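Long-range contact in ABC transporter substrate-binding protein (PDB 6TFS), which probably serves as the solute-binding component of an ABC importer, capturing its ligand for uptake across the bacterial membrane: residues E5-V10 with S200-N205. Numbering follows the deposited sequence.
Sequences ELSMGV and SYRFLN. With SO4 (sulfate ion), chain G.
Met8 bonds both ways to the strand holding Ser200 to Phe203, which runs parallel to strand 5-10: its N gives to Ser200 O, and its O accepts from Arg202 N at 2.7 Å. Ser200 N also gives to Leu6 O and Val10 N to Arg202 O; Leu204 N adds a bond to Val10 O just beyond the strand, at 3.0 Å.

Apolar side chains fill the buried face. The Tyr201 ring, swung beside its own carbonyl carbon (chi1 -174°), meets two residues on one side. Selenomethionine Met8, long and flexible, makes an oblique Met-aromatic contact, its SE 3.9 Å from Tyr201 CD2. The branched Val10 side chain crosses that of Tyr201 at about a right angle, CG1 3.6 Å from Tyr201 CZ, while its CG2 reaches Phe203 CD1 at 4.1 Å. Tyr201 OH is hydrogen-bonded to Ser27 OG. With an alanine here, Met8 and Val10 would probably lose the ring they pack against, and Ser27 its hydroxyl partner.

On the other face, Arg202 NE binds Ser200 OG at 3.0 Å, nearly in the guanidinium plane, which helps fix that group's rotation; Ser7 lies over one guanidinium face, and Glu218 forms a salt bridge with NH1. A CB on Gly9 would sit tightly against Leu204 CD1.

This parallel pair joins regions 190 residues apart in the mixed sheet of a family 5 solute-binding protein, away from the annotated sites. Helix 26-35 packs on the Tyr201 face; strand 221-223 continues the sheet in parallel beside 5-10, and 180-185 lies antiparallel beside 198-203.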
loop_
_atom_site.group_PDB
_atom_site.type_symbol
_atom_site.label_atom_id
_atom_site.label_comp_id
_atom_site.label_asym_id
_atom_site.label_seq_id
_atom_site.Cartn_x
_atom_site.Cartn_y
_atom_site.Cartn_z
ATOM N N GLU A 5 -15.093 -16.478 -17.268
ATOM C CA GLU A 5 -13.831 -15.794 -17.569
ATOM C C GLU A 5 -13.933 -14.282 -17.358
ATOM O O GLU A 5 -14.702 -13.605 -18.035
ATOM C CB GLU A 5 -13.301 -16.146 -18.964
ATOM C CG GLU A 5 -13.162 -17.645 -19.190
ATOM C CD GLU A 5 -12.600 -18.063 -20.536
ATOM O OE1 GLU A 5 -12.711 -17.287 -21.511
ATOM O OE2 GLU A 5 -12.056 -19.184 -20.619
ATOM N N LEU A 6 -13.183 -13.767 -16.385
ATOM C CA LEU A 6 -13.179 -12.346 -16.039
ATOM C C LEU A 6 -12.019 -11.578 -16.701
ATOM O O LEU A 6 -10.886 -12.035 -16.650
ATOM C CB LEU A 6 -13.113 -12.199 -14.506
ATOM C CG LEU A 6 -12.934 -10.784 -13.917
ATOM C CD1 LEU A 6 -14.197 -10.016 -13.983
ATOM C CD2 LEU A 6 -12.564 -10.865 -12.472
ATOM N N SER A 7 -12.315 -10.405 -17.284
ATOM C CA SER A 7 -11.336 -9.484 -17.869
ATOM C C SER A 7 -11.297 -8.220 -17.032
ATOM O O SER A 7 -12.323 -7.581 -16.787
ATOM C CB SER A 7 -11.645 -9.162 -19.327
ATOM O OG SER A 7 -11.070 -10.180 -20.126
HETATM N N MSE A 8 -10.100 -7.878 -16.591
HETATM C CA MSE A 8 -9.837 -6.762 -15.702
HETATM C C MSE A 8 -8.714 -5.873 -16.269
HETATM O O MSE A 8 -7.689 -6.401 -16.690
HETATM C CB MSE A 8 -9.400 -7.388 -14.386
HETATM C CG MSE A 8 -9.552 -6.517 -13.225
HETATM SE SE MSE A 8 -9.076 -7.559 -11.639
HETATM C CE MSE A 8 -8.500 -6.078 -10.682
ATOM N N GLY A 9 -8.918 -4.556 -16.249
ATOM C CA GLY A 9 -7.960 -3.561 -16.737
ATOM C C GLY A 9 -7.489 -2.651 -15.625
ATOM O O GLY A 9 -8.311 -2.039 -14.936
ATOM N N VAL A 10 -6.157 -2.568 -15.432
ATOM C CA VAL A 10 -5.562 -1.796 -14.331
ATOM C C VAL A 10 -4.626 -0.666 -14.816
ATOM O O VAL A 10 -4.075 -0.751 -15.915
ATOM C CB VAL A 10 -4.846 -2.722 -13.288
ATOM C CG1 VAL A 10 -5.812 -3.757 -12.704
ATOM C CG2 VAL A 10 -3.598 -3.398 -13.876
ATOM N N SER A 200 -8.178 -12.637 -16.744
ATOM C CA SER A 200 -7.295 -11.971 -17.684
ATOM C C SER A 200 -7.083 -10.567 -17.094
ATOM O O SER A 200 -7.958 -9.709 -17.184
ATOM C CB SER A 200 -7.897 -11.924 -19.087
ATOM O OG SER A 200 -6.976 -11.294 -19.965
ATOM N N TYR A 201 -5.961 -10.398 -16.383
ATOM C CA TYR A 201 -5.553 -9.178 -15.681
ATOM C C TYR A 201 -4.637 -8.376 -16.634
ATOM O O TYR A 201 -3.468 -8.715 -16.821
ATOM C CB TYR A 201 -4.843 -9.579 -14.372
ATOM C CG TYR A 201 -4.485 -8.433 -13.449
ATOM C CD1 TYR A 201 -3.279 -7.749 -13.588
ATOM C CD2 TYR A 201 -5.306 -8.100 -12.372
ATOM C CE1 TYR A 201 -2.906 -6.749 -12.692
ATOM C CE2 TYR A 201 -4.947 -7.102 -11.472
ATOM C CZ TYR A 201 -3.740 -6.438 -11.627
ATOM O OH TYR A 201 -3.397 -5.449 -10.747
ATOM N N ARG A 202 -5.197 -7.325 -17.240
ATOM C CA ARG A 202 -4.586 -6.523 -18.295
ATOM C C ARG A 202 -4.016 -5.182 -17.870
ATOM O O ARG A 202 -4.645 -4.410 -17.129
ATOM C CB ARG A 202 -5.591 -6.326 -19.439
ATOM C CG ARG A 202 -6.098 -7.660 -19.965
ATOM C CD ARG A 202 -7.204 -7.492 -20.956
ATOM N NE ARG A 202 -7.790 -8.775 -21.319
ATOM C CZ ARG A 202 -8.621 -8.955 -22.336
ATOM N NH1 ARG A 202 -8.969 -7.930 -23.108
ATOM N NH2 ARG A 202 -9.110 -10.159 -22.596
ATOM N N PHE A 203 -2.812 -4.917 -18.389
ATOM C CA PHE A 203 -2.039 -3.695 -18.154
ATOM C C PHE A 203 -2.474 -2.640 -19.154
ATOM O O PHE A 203 -2.114 -2.706 -20.327
ATOM C CB PHE A 203 -0.516 -3.988 -18.223
ATOM C CG PHE A 203 -0.094 -5.023 -17.207
ATOM C CD1 PHE A 203 -0.287 -4.802 -15.841
ATOM C CD2 PHE A 203 0.480 -6.229 -17.612
ATOM C CE1 PHE A 203 0.053 -5.781 -14.897
ATOM C CE2 PHE A 203 0.830 -7.206 -16.666
ATOM C CZ PHE A 203 0.603 -6.976 -15.316
ATOM N N LEU A 204 -3.309 -1.700 -18.690
ATOM C CA LEU A 204 -3.890 -0.636 -19.501
ATOM C C LEU A 204 -3.721 0.706 -18.777
ATOM O O LEU A 204 -4.695 1.292 -18.276
ATOM C CB LEU A 204 -5.365 -0.958 -19.827
ATOM C CG LEU A 204 -5.622 -2.144 -20.775
ATOM C CD1 LEU A 204 -7.087 -2.551 -20.754
ATOM C CD2 LEU A 204 -5.167 -1.831 -22.225
ATOM N N ASN A 205 -2.448 1.148 -18.663
ATOM C CA ASN A 205 -2.055 2.370 -17.957
ATOM C C ASN A 205 -2.767 3.647 -18.469
ATOM O O ASN A 205 -3.245 4.428 -17.647
ATOM C CB ASN A 205 -0.523 2.551 -17.933
ATOM C CG ASN A 205 -0.085 3.506 -16.831
ATOM O OD1 ASN A 205 -0.329 3.281 -15.640
ATOM N ND2 ASN A 205 0.531 4.616 -17.200
HETATM S S SO4 G . -16.803 -17.885 -20.709
HETATM O O1 SO4 G . -15.849 -18.337 -21.726
HETATM O O2 SO4 G . -18.145 -17.786 -21.300
HETATM O O3 SO4 G . -16.830 -18.853 -19.610
HETATM O O4 SO4 G . -16.393 -16.562 -20.225
#